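Local coordinates for ankyrin repeat family protein (Enterococcus faecalis, PDB 3HRA) that is of unknown function but, as an ankyrin repeat protein, probably mediates protein-protein interactions, at residues 4-10 against 30-36; 46-52 against 84-88; 59-65 against 90-95. One frame throughout, in Å; residues are numbered along the deposited sequence.

Contact 1 (4-10 against 30-36); sequences YEVGALL and YQVDEVD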
loop_
_atom_site.group_PDB
_atom_site.type_symbol
_atom_site.label_atom_id
_atom_site.label_comp_id
_atom_site.label_asym_id
_atom_site.label_seq_id
_atom_site.Cartn_x
_atom_site.Cartn_y
_atom_site.Cartn_z
ATOM N N TYR A 4 24.740 -14.514 16.182
ATOM C CA TYR A 4 24.351 -14.705 14.793
ATOM C C TYR A 4 25.157 -13.802 13.860
ATOM O O TYR A 4 25.516 -12.675 14.212
ATOM C CB TYR A 4 22.861 -14.398 14.600
ATOM C CG TYR A 4 21.898 -15.359 15.253
ATOM C CD1 TYR A 4 21.677 -16.619 14.720
ATOM C CD2 TYR A 4 21.191 -14.999 16.391
ATOM C CE1 TYR A 4 20.780 -17.499 15.310
ATOM C CE2 TYR A 4 20.292 -15.872 16.996
ATOM C CZ TYR A 4 20.087 -17.116 16.445
ATOM O OH TYR A 4 19.185 -17.977 17.043
ATOM N N GLU A 5 25.415 -14.292 12.656
ATOM C CA GLU A 5 26.103 -13.497 11.653
ATOM C C GLU A 5 25.084 -12.594 10.975
ATOM O O GLU A 5 23.890 -12.938 10.915
ATOM C CB GLU A 5 26.766 -14.411 10.618
ATOM C CG GLU A 5 28.058 -15.086 11.089
ATOM C CD GLU A 5 28.530 -16.180 10.125
ATOM O OE1 GLU A 5 27.659 -16.859 9.525
ATOM O OE2 GLU A 5 29.762 -16.371 9.974
ATOM N N VAL A 6 25.533 -11.439 10.474
ATOM C CA VAL A 6 24.649 -10.597 9.662
ATOM C C VAL A 6 24.079 -11.441 8.533
ATOM O O VAL A 6 24.820 -12.151 7.847
ATOM C CB VAL A 6 25.384 -9.391 9.042
ATOM C CG1 VAL A 6 24.416 -8.542 8.197
ATOM C CG2 VAL A 6 26.042 -8.556 10.118
ATOM N N GLY A 7 22.763 -11.372 8.338
ATOM C CA GLY A 7 22.126 -12.110 7.263
ATOM C C GLY A 7 21.311 -13.294 7.718
ATOM O O GLY A 7 20.525 -13.831 6.941
ATOM N N ALA A 8 21.498 -13.708 8.973
ATOM C CA ALA A 8 20.773 -14.856 9.515
ATOM C C ALA A 8 19.256 -14.690 9.381
ATOM O O ALA A 8 18.538 -15.616 8.977
ATOM C CB ALA A 8 21.165 -15.098 10.985
ATOM N N LEU A 9 18.775 -13.501 9.728
ATOM C CA LEU A 9 17.341 -13.228 9.751
ATOM C C LEU A 9 16.796 -13.091 8.334
ATOM O O LEU A 9 15.693 -13.536 8.057
ATOM C CB LEU A 9 17.056 -11.970 10.580
ATOM C CG LEU A 9 15.601 -11.614 10.923
ATOM C CD1 LEU A 9 14.949 -12.734 11.755
ATOM C CD2 LEU A 9 15.581 -10.288 11.708
ATOM N N LEU A 10 17.569 -12.475 7.437
ATOM C CA LEU A 10 17.186 -12.410 6.025
ATOM C C LEU A 10 17.026 -13.810 5.453
ATOM O O LEU A 10 16.067 -14.088 4.734
ATOM C CB LEU A 10 18.226 -11.642 5.217
ATOM C CG LEU A 10 18.160 -10.119 5.312
ATOM C CD1 LEU A 10 19.477 -9.490 4.878
ATOM C CD2 LEU A 10 17.002 -9.585 4.476
ATOM N N TYR A 30 19.953 -8.571 18.381
ATOM C CA TYR A 30 19.863 -8.692 16.918
ATOM C C TYR A 30 19.334 -7.418 16.220
ATOM O O TYR A 30 18.312 -6.854 16.609
ATOM C CB TYR A 30 19.031 -9.922 16.487
ATOM C CG TYR A 30 19.405 -10.395 15.099
ATOM C CD1 TYR A 30 20.324 -11.422 14.927
ATOM C CD2 TYR A 30 18.877 -9.786 13.958
ATOM C CE1 TYR A 30 20.683 -11.854 13.664
ATOM C CE2 TYR A 30 19.245 -10.201 12.693
ATOM C CZ TYR A 30 20.148 -11.232 12.553
ATOM O OH TYR A 30 20.528 -11.659 11.298
ATOM N N GLN A 31 20.042 -6.976 15.182
ATOM C CA GLN A 31 19.612 -5.826 14.395
ATOM C C GLN A 31 18.619 -6.316 13.336
ATOM O O GLN A 31 19.012 -6.931 12.337
ATOM C CB GLN A 31 20.822 -5.183 13.712
ATOM C CG GLN A 31 20.713 -3.669 13.549
ATOM C CD GLN A 31 19.914 -3.246 12.333
ATOM O OE1 GLN A 31 18.691 -3.002 12.419
ATOM N NE2 GLN A 31 20.599 -3.148 11.182
ATOM N N VAL A 32 17.332 -6.043 13.548
ATOM C CA VAL A 32 16.300 -6.697 12.732
ATOM C C VAL A 32 16.183 -6.142 11.306
ATOM O O VAL A 32 15.591 -6.770 10.426
ATOM C CB VAL A 32 14.906 -6.647 13.412
ATOM C CG1 VAL A 32 14.956 -7.332 14.783
ATOM C CG2 VAL A 32 14.413 -5.204 13.548
ATOM N N ASP A 33 16.714 -4.948 11.093
ATOM C CA ASP A 33 16.572 -4.305 9.793
ATOM C C ASP A 33 17.823 -4.396 8.908
ATOM O O ASP A 33 18.114 -3.487 8.142
ATOM C CB ASP A 33 16.128 -2.856 9.954
ATOM C CG ASP A 33 14.634 -2.734 10.252
ATOM O OD1 ASP A 33 13.846 -3.590 9.814
ATOM O OD2 ASP A 33 14.255 -1.774 10.928
ATOM N N GLU A 34 18.544 -5.502 8.993
ATOM C CA GLU A 34 19.606 -5.782 8.030
ATOM C C GLU A 34 19.009 -5.823 6.624
ATOM O O GLU A 34 17.820 -6.117 6.467
ATOM C CB GLU A 34 20.272 -7.119 8.358
ATOM C CG GLU A 34 19.314 -8.296 8.353
ATOM C CD GLU A 34 19.982 -9.588 8.826
ATOM O OE1 GLU A 34 20.910 -9.531 9.665
ATOM O OE2 GLU A 34 19.583 -10.670 8.355
ATOM N N VAL A 35 19.823 -5.531 5.605
ATOM C CA VAL A 35 19.314 -5.489 4.241
ATOM C C VAL A 35 20.057 -6.400 3.247
ATOM O O VAL A 35 21.251 -6.700 3.417
ATOM C CB VAL A 35 19.245 -4.032 3.686
ATOM C CG1 VAL A 35 18.175 -3.214 4.417
ATOM C CG2 VAL A 35 20.596 -3.362 3.771
ATOM N N ASP A 36 19.323 -6.846 2.229
ATOM C CA ASP A 36 19.890 -7.633 1.143
ATOM C C ASP A 36 20.330 -6.754 -0.029
ATOM O O ASP A 36 20.332 -5.528 0.074
ATOM C CB ASP A 36 18.907 -8.736 0.684
ATOM C CG ASP A 36 17.668 -8.199 -0.023
ATOM O OD1 ASP A 36 17.596 -7.014 -0.437
ATOM O OD2 ASP A 36 16.736 -9.006 -0.204
#

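Contact 2 (46-52 against 84-88); sequences AVHNNDI and RTEIL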
loop_
_atom_site.group_PDB
_atom_site.type_symbol
_atom_site.label_atom_id
_atom_site.label_comp_id
_atom_site.label_asym_id
_atom_site.label_seq_id
_atom_site.Cartn_x
_atom_site.Cartn_y
_atom_site.Cartn_z
ATOM N N ALA A 46 9.036 -10.587 4.197
ATOM C CA ALA A 46 7.798 -11.168 4.726
ATOM C C ALA A 46 6.551 -10.545 4.099
ATOM O O ALA A 46 5.579 -11.239 3.827
ATOM C CB ALA A 46 7.755 -11.046 6.247
ATOM N N VAL A 47 6.563 -9.239 3.880
ATOM C CA VAL A 47 5.393 -8.577 3.297
ATOM C C VAL A 47 5.177 -9.018 1.847
ATOM O O VAL A 47 4.050 -9.286 1.435
ATOM C CB VAL A 47 5.480 -7.034 3.404
ATOM C CG1 VAL A 47 4.344 -6.378 2.641
ATOM C CG2 VAL A 47 5.439 -6.618 4.863
ATOM N N HIS A 48 6.268 -9.098 1.088
ATOM C CA HIS A 48 6.241 -9.613 -0.280
ATOM C C HIS A 48 5.675 -11.037 -0.324
ATOM O O HIS A 48 4.861 -11.356 -1.184
ATOM C CB HIS A 48 7.651 -9.575 -0.899
ATOM C CG HIS A 48 8.067 -8.215 -1.384
ATOM N ND1 HIS A 48 8.323 -7.162 -0.528
ATOM C CD2 HIS A 48 8.271 -7.734 -2.634
ATOM C CE1 HIS A 48 8.666 -6.096 -1.228
ATOM N NE2 HIS A 48 8.639 -6.415 -2.510
ATOM N N ASN A 49 6.087 -11.872 0.628
ATOM C CA ASN A 49 5.645 -13.265 0.718
ATOM C C ASN A 49 4.248 -13.454 1.333
ATOM O O ASN A 49 3.669 -14.551 1.268
ATOM C CB ASN A 49 6.636 -14.077 1.555
ATOM C CG ASN A 49 7.889 -14.454 0.789
ATOM O OD1 ASN A 49 7.847 -14.694 -0.410
ATOM N ND2 ASN A 49 9.011 -14.520 1.491
ATOM N N ASN A 50 3.722 -12.384 1.922
ATOM C CA ASN A 50 2.524 -12.444 2.779
ATOM C C ASN A 50 2.648 -13.478 3.902
ATOM O O ASN A 50 1.701 -14.209 4.203
ATOM C CB ASN A 50 1.221 -12.632 1.991
ATOM C CG ASN A 50 -0.003 -12.186 2.783
ATOM O OD1 ASN A 50 0.081 -11.312 3.646
ATOM N ND2 ASN A 50 -1.156 -12.791 2.487
ATOM N N ASP A 51 3.822 -13.502 4.532
ATOM C CA ASP A 51 4.030 -14.298 5.728
ATOM C C ASP A 51 3.610 -13.458 6.931
ATOM O O ASP A 51 4.408 -12.713 7.514
ATOM C CB ASP A 51 5.482 -14.774 5.833
ATOM C CG ASP A 51 5.792 -15.923 4.882
ATOM O OD1 ASP A 51 4.863 -16.626 4.408
ATOM O OD2 ASP A 51 6.977 -16.136 4.604
ATOM N N ILE A 52 2.337 -13.591 7.285
ATOM C CA ILE A 52 1.715 -12.700 8.248
ATOM C C ILE A 52 2.345 -12.818 9.651
ATOM O O ILE A 52 2.603 -11.813 10.317
ATOM C CB ILE A 52 0.192 -12.963 8.299
ATOM C CG1 ILE A 52 -0.439 -12.618 6.943
ATOM C CG2 ILE A 52 -0.450 -12.159 9.387
ATOM C CD1 ILE A 52 -1.920 -13.055 6.788
ATOM N N ARG A 84 -2.068 -6.768 0.978
ATOM C CA ARG A 84 -1.719 -7.544 2.177
ATOM C C ARG A 84 -2.489 -6.976 3.354
ATOM O O ARG A 84 -1.935 -6.300 4.214
ATOM C CB ARG A 84 -0.212 -7.457 2.450
ATOM C CG ARG A 84 0.670 -7.758 1.240
ATOM C CD ARG A 84 0.695 -9.242 0.902
ATOM N NE ARG A 84 1.733 -9.560 -0.090
ATOM C CZ ARG A 84 1.513 -9.757 -1.384
ATOM N NH1 ARG A 84 0.282 -9.662 -1.878
ATOM N NH2 ARG A 84 2.529 -10.042 -2.194
ATOM N N THR A 85 -3.777 -7.283 3.400
ATOM C CA THR A 85 -4.705 -6.635 4.321
ATOM C C THR A 85 -4.421 -6.876 5.798
ATOM O O THR A 85 -4.456 -5.945 6.596
ATOM C CB THR A 85 -6.135 -7.092 4.011
ATOM O OG1 THR A 85 -6.344 -7.005 2.598
ATOM C CG2 THR A 85 -7.158 -6.218 4.746
ATOM N N GLU A 86 -4.192 -8.132 6.160
ATOM C CA GLU A 86 -3.894 -8.498 7.541
ATOM C C GLU A 86 -2.640 -7.779 8.047
ATOM O O GLU A 86 -2.627 -7.243 9.155
ATOM C CB GLU A 86 -3.726 -10.019 7.632
ATOM C CG GLU A 86 -4.974 -10.776 7.111
ATOM C CD GLU A 86 -4.902 -11.272 5.629
ATOM O OE1 GLU A 86 -4.299 -10.630 4.699
ATOM O OE2 GLU A 86 -5.507 -12.350 5.394
ATOM N N ILE A 87 -1.583 -7.779 7.234
ATOM C CA ILE A 87 -0.348 -7.108 7.625
ATOM C C ILE A 87 -0.550 -5.595 7.739
ATOM O O ILE A 87 -0.080 -4.981 8.688
ATOM C CB ILE A 87 0.815 -7.445 6.670
ATOM C CG1 ILE A 87 1.167 -8.929 6.787
ATOM C CG2 ILE A 87 2.035 -6.575 6.973
ATOM C CD1 ILE A 87 2.175 -9.392 5.726
ATOM N N LEU A 88 -1.284 -5.010 6.786
ATOM C CA LEU A 88 -1.587 -3.581 6.794
ATOM C C LEU A 88 -2.368 -3.187 8.037
ATOM O O LEU A 88 -2.043 -2.194 8.691
ATOM C CB LEU A 88 -2.378 -3.181 5.543
ATOM C CG LEU A 88 -2.742 -1.704 5.449
ATOM C CD1 LEU A 88 -1.486 -0.834 5.460
ATOM C CD2 LEU A 88 -3.580 -1.448 4.186
HETATM O O HOH W 1 -1.648 -9.574 4.897
#

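Contact 3 (59-65 against 90-95); sequences IDRGADI and YMLKHA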
loop_
_atom_site.group_PDB
_atom_site.type_symbol
_atom_site.label_atom_id
_atom_site.label_comp_id
_atom_site.label_asym_id
_atom_site.label_seq_id
_atom_site.Cartn_x
_atom_site.Cartn_y
_atom_site.Cartn_z
ATOM N N ILE A 59 7.550 -6.701 13.372
ATOM C CA ILE A 59 6.999 -5.418 13.791
ATOM C C ILE A 59 7.022 -5.284 15.316
ATOM O O ILE A 59 7.343 -4.223 15.856
ATOM C CB ILE A 59 5.572 -5.199 13.240
ATOM C CG1 ILE A 59 5.636 -4.977 11.728
ATOM C CG2 ILE A 59 4.941 -3.991 13.893
ATOM C CD1 ILE A 59 4.282 -5.186 11.011
ATOM N N ASP A 60 6.686 -6.361 16.017
ATOM C CA ASP A 60 6.746 -6.357 17.480
ATOM C C ASP A 60 8.168 -6.159 17.995
ATOM O O ASP A 60 8.359 -5.652 19.093
ATOM C CB ASP A 60 6.184 -7.669 18.052
ATOM C CG ASP A 60 4.668 -7.792 17.904
ATOM O OD1 ASP A 60 3.996 -6.821 17.473
ATOM O OD2 ASP A 60 4.147 -8.884 18.229
ATOM N N ARG A 61 9.165 -6.601 17.228
ATOM C CA ARG A 61 10.568 -6.429 17.620
ATOM C C ARG A 61 11.178 -5.127 17.111
ATOM O O ARG A 61 12.384 -4.937 17.189
ATOM C CB ARG A 61 11.421 -7.605 17.141
ATOM C CG ARG A 61 11.529 -8.735 18.139
ATOM C CD ARG A 61 12.504 -8.392 19.268
ATOM N NE ARG A 61 13.874 -8.824 18.991
ATOM C CZ ARG A 61 14.855 -8.012 18.608
ATOM N NH1 ARG A 61 14.622 -6.721 18.436
ATOM N NH2 ARG A 61 16.075 -8.489 18.393
ATOM N N GLY A 62 10.347 -4.252 16.561
ATOM C CA GLY A 62 10.784 -2.908 16.198
ATOM C C GLY A 62 11.230 -2.686 14.759
ATOM O O GLY A 62 11.849 -1.669 14.465
ATOM N N ALA A 63 10.910 -3.618 13.863
ATOM C CA ALA A 63 11.254 -3.476 12.448
ATOM C C ALA A 63 10.633 -2.194 11.874
ATOM O O ALA A 63 9.502 -1.835 12.196
ATOM C CB ALA A 63 10.790 -4.708 11.647
ATOM N N ASP A 64 11.387 -1.502 11.034
ATOM C CA ASP A 64 10.946 -0.214 10.493
ATOM C C ASP A 64 10.030 -0.441 9.295
ATOM O O ASP A 64 10.482 -0.933 8.259
ATOM C CB ASP A 64 12.178 0.576 10.067
ATOM C CG ASP A 64 11.853 1.993 9.627
ATOM O OD1 ASP A 64 10.665 2.369 9.533
ATOM O OD2 ASP A 64 12.825 2.736 9.382
ATOM N N ILE A 65 8.743 -0.104 9.438
ATOM C CA ILE A 65 7.786 -0.340 8.364
ATOM C C ILE A 65 7.990 0.646 7.204
ATOM O O ILE A 65 7.410 0.494 6.133
ATOM C CB ILE A 65 6.311 -0.277 8.848
ATOM C CG1 ILE A 65 5.963 1.130 9.351
ATOM C CG2 ILE A 65 6.033 -1.354 9.924
ATOM C CD1 ILE A 65 4.479 1.438 9.355
ATOM N N TYR A 90 -2.337 -4.658 10.871
ATOM C CA TYR A 90 -1.412 -4.732 11.986
ATOM C C TYR A 90 -0.507 -3.498 12.037
ATOM O O TYR A 90 -0.295 -2.911 13.110
ATOM C CB TYR A 90 -0.584 -6.018 11.926
ATOM C CG TYR A 90 -0.001 -6.420 13.254
ATOM C CD1 TYR A 90 -0.781 -7.067 14.206
ATOM C CD2 TYR A 90 1.333 -6.146 13.563
ATOM C CE1 TYR A 90 -0.247 -7.451 15.429
ATOM C CE2 TYR A 90 1.876 -6.520 14.774
ATOM C CZ TYR A 90 1.083 -7.164 15.705
ATOM O OH TYR A 90 1.625 -7.538 16.913
ATOM N N MET A 91 0.020 -3.110 10.878
ATOM C CA MET A 91 0.871 -1.926 10.795
ATOM C C MET A 91 0.144 -0.679 11.276
ATOM O O MET A 91 0.713 0.126 11.999
ATOM C CB MET A 91 1.356 -1.709 9.374
ATOM C CG MET A 91 2.356 -2.748 8.897
ATOM S SD MET A 91 2.742 -2.462 7.162
ATOM C CE MET A 91 4.166 -3.527 6.913
ATOM N N LEU A 92 -1.108 -0.521 10.864
ATOM C CA LEU A 92 -1.903 0.653 11.261
ATOM C C LEU A 92 -2.186 0.695 12.772
ATOM O O LEU A 92 -2.481 1.757 13.325
ATOM C CB LEU A 92 -3.214 0.698 10.476
ATOM C CG LEU A 92 -3.029 0.990 8.982
ATOM C CD1 LEU A 92 -4.337 0.832 8.202
ATOM C CD2 LEU A 92 -2.441 2.385 8.804
ATOM N N LYS A 93 -2.092 -0.456 13.439
ATOM C CA LYS A 93 -2.291 -0.517 14.891
ATOM C C LYS A 93 -0.993 -0.491 15.700
ATOM O O LYS A 93 -0.984 -0.024 16.841
ATOM C CB LYS A 93 -3.048 -1.789 15.287
ATOM C CG LYS A 93 -4.473 -1.894 14.771
ATOM C CD LYS A 93 -5.065 -3.250 15.194
ATOM C CE LYS A 93 -6.183 -3.689 14.249
ATOM N NZ LYS A 93 -6.503 -5.149 14.377
ATOM N N HIS A 94 0.087 -1.033 15.141
ATOM C CA HIS A 94 1.301 -1.264 15.934
ATOM C C HIS A 94 2.558 -0.549 15.457
ATOM O O HIS A 94 3.652 -0.786 15.973
ATOM C CB HIS A 94 1.577 -2.763 16.060
ATOM C CG HIS A 94 0.536 -3.489 16.838
ATOM N ND1 HIS A 94 -0.518 -4.155 16.245
ATOM C CD2 HIS A 94 0.360 -3.629 18.173
ATOM C CE1 HIS A 94 -1.280 -4.692 17.178
ATOM N NE2 HIS A 94 -0.767 -4.385 18.360
ATOM N N ALA A 95 2.402 0.318 14.470
ATOM C CA ALA A 95 3.533 1.065 13.942
ATOM C C ALA A 95 3.065 2.425 13.445
ATOM O O ALA A 95 1.868 2.730 13.466
ATOM C CB ALA A 95 4.213 0.274 12.828
#

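Contact 1 (4-10 against 30-36)
Glu34 reaches the amides of Gly7 and Leu10 because its CG is tucked between its own backbone N and carbonyl carbon (chi1 59°) while the rest of the chain runs straight out, carrying the carboxylate onto the first turn of helix 8-14. Tyr30 arrives by another torsion: its CG lies opposite the backbone N, and the ring is directed at Ala8 and Leu9. Gly7, the N-cap residue of helix 8-14, lies within a type II turn from Glu5 to Ala8, and the amides of Gly7, Leu9 and Leu10 are met by groups from the 30-36 loop. Gly7 N gives a nearly straight bond to Glu34 OE1 at 2.9 Å, coming from above the carboxylate plane. Leu10 N reaches Glu34 OE2, also at 2.9 Å, nearly in line with the C-O bond. Between these two, Leu9 N donates to Tyr30 OH at 3.0 Å, and the hydroxyl in turn makes a weak bond to Glu34 OE1. Both oxygens of the buried carboxylate are thus used, and the positive end of the helix probably favours its charged form. Carbon contacts close the surround: Leu9 CB packs 3.5 Å from Tyr30 CE2, and Tyr4 CB meets the ring edge in plane, 3.5 Å from Tyr30 CE1. Leu10 CG lies 3.7 Å from Glu34 CG, shielding the stem of the acid, with Pro42 of helix 42-49 also against it. Here backbone amides at a helix N-terminus are bonded by side chains of the loop that leads to helix 42-49, as suits an ankyrin stack.

Contact 2 (46-52 against 84-88)
The guanidinium group of Arg84 presents its edge, not a face, to backbone carbonyls in the last turn of helix 42-49. Val47 O lies almost in its plane and receives NE at 2.8 Å, close to the line of the carbonyl bond, whereas His48 O takes NH2 at 2.9 Å with a tilt from both planes. Asn50 CB lies 3.7 Å from Arg84 NE, and the Asn50 amide is turned 39° from the guanidinium. Val47 O therefore serves two donors, Arg84 NE and Asn50 N, the latter part of the Schellman motif that ends the helix with Asn50 at positive phi. A bend at chi2 (-74°) lets the arginine chain fold along the carbonyls, with its CD 3.5 Å from Asn50 OD1. That same oxygen accepts a hydrogen bond from a water, 2.8 Å away, which also donates to Glu86 OE1 and accepts from Ile87 N, one of the first amides of helix 85-94. Beside the polar bridge runs an apolar seam: Ile87 sets CG2 against Val47 CG2 at 4.0 Å and CG1 against Ile52 CG1, while Ile87 CD1 lies 3.5 Å from Asn50 OD1. Ile52 CD1 ends on the bent chain of Glu86, 3.6 Å from its CB. Farther out, the ring of His48 stacks on that of Tyr78, and Asp51 forms a salt bridge with Arg16. Such a junction, in which an N-cap arginine hydrogen-bonds to carbonyls in the last turn of another helix beside packed aliphatic chains, joins successive helical pairs of the ankyrin fold.

Contact 3 (59-65 against 90-95)
Ile59 and Ile65 form the close-packed half of this contact, pressed against Met91 of helix 85-94 and Ala95 just after it. Ile59 sends CD1 to Met91 CG at 3.8 Å, the two chains meeting at about a right angle, and the same methyl touches the rim of the neighbouring tyrosine at Tyr90 CD2. Ile65 closes over Ala95 with two branches: CD1 is 3.7 Å from Ala95 CB, and CG2 is 3.8 Å from that methyl carbon. Its chi1 of 64° sets CG1 between backbone N and carbonyl carbon, bringing CD1 down on the alanine. Leu43 of helix 42-49 backs both isoleucines, and Met91 continues inward to Val47, so this half belongs to the hydrophobic core.

The solvent side is looser and polar. There Asp60 and His94 are exposed, and Tyr90 spans the margin with its ring. Its hydroxyl donates to Asp60 OD1 over a short 2.5 Å, using the syn lone pair of the carboxylate, whose plane stands 46° from the ring. His94 lies over one face of the same ring, with ND1 3.3 Å above the centre of the Tyr90 plane; this nitrogen also makes a weak bond back to Tyr90 O. The phenol is therefore held from its face by the imidazole and at its edge by the acid. Chemically, the apolar part rests on van der Waals contact alone, while at the rim one short phenol-carboxylate bond, together with the imidazole, restrains the ring and may stabilise the negative charge on Asp60.

How the contacts relate
Contact 1 comes first along the chain and closes before the other two begin; contacts 2 and 3 then interleave, sharing helix 85-94, whose start serves contact 2 and whose end serves contact 3. Their centres lie about 12 Å apart, and they meet where Val47 CG2 packs on Met91 CE. Contact 1 is centred about 17 Å from the centre of contact 3 and joins it directly, through Asp33 to the amide of Asp64 and Tyr30 O to Arg61. From contact 2 it is about 19 Å away, centre to centre, without touching. Together the three tie helix 8-14 and the helical pairs 42-60 and 75-94 side by side, neighbour to neighbour, as expected of an elongated ankyrin repeat array.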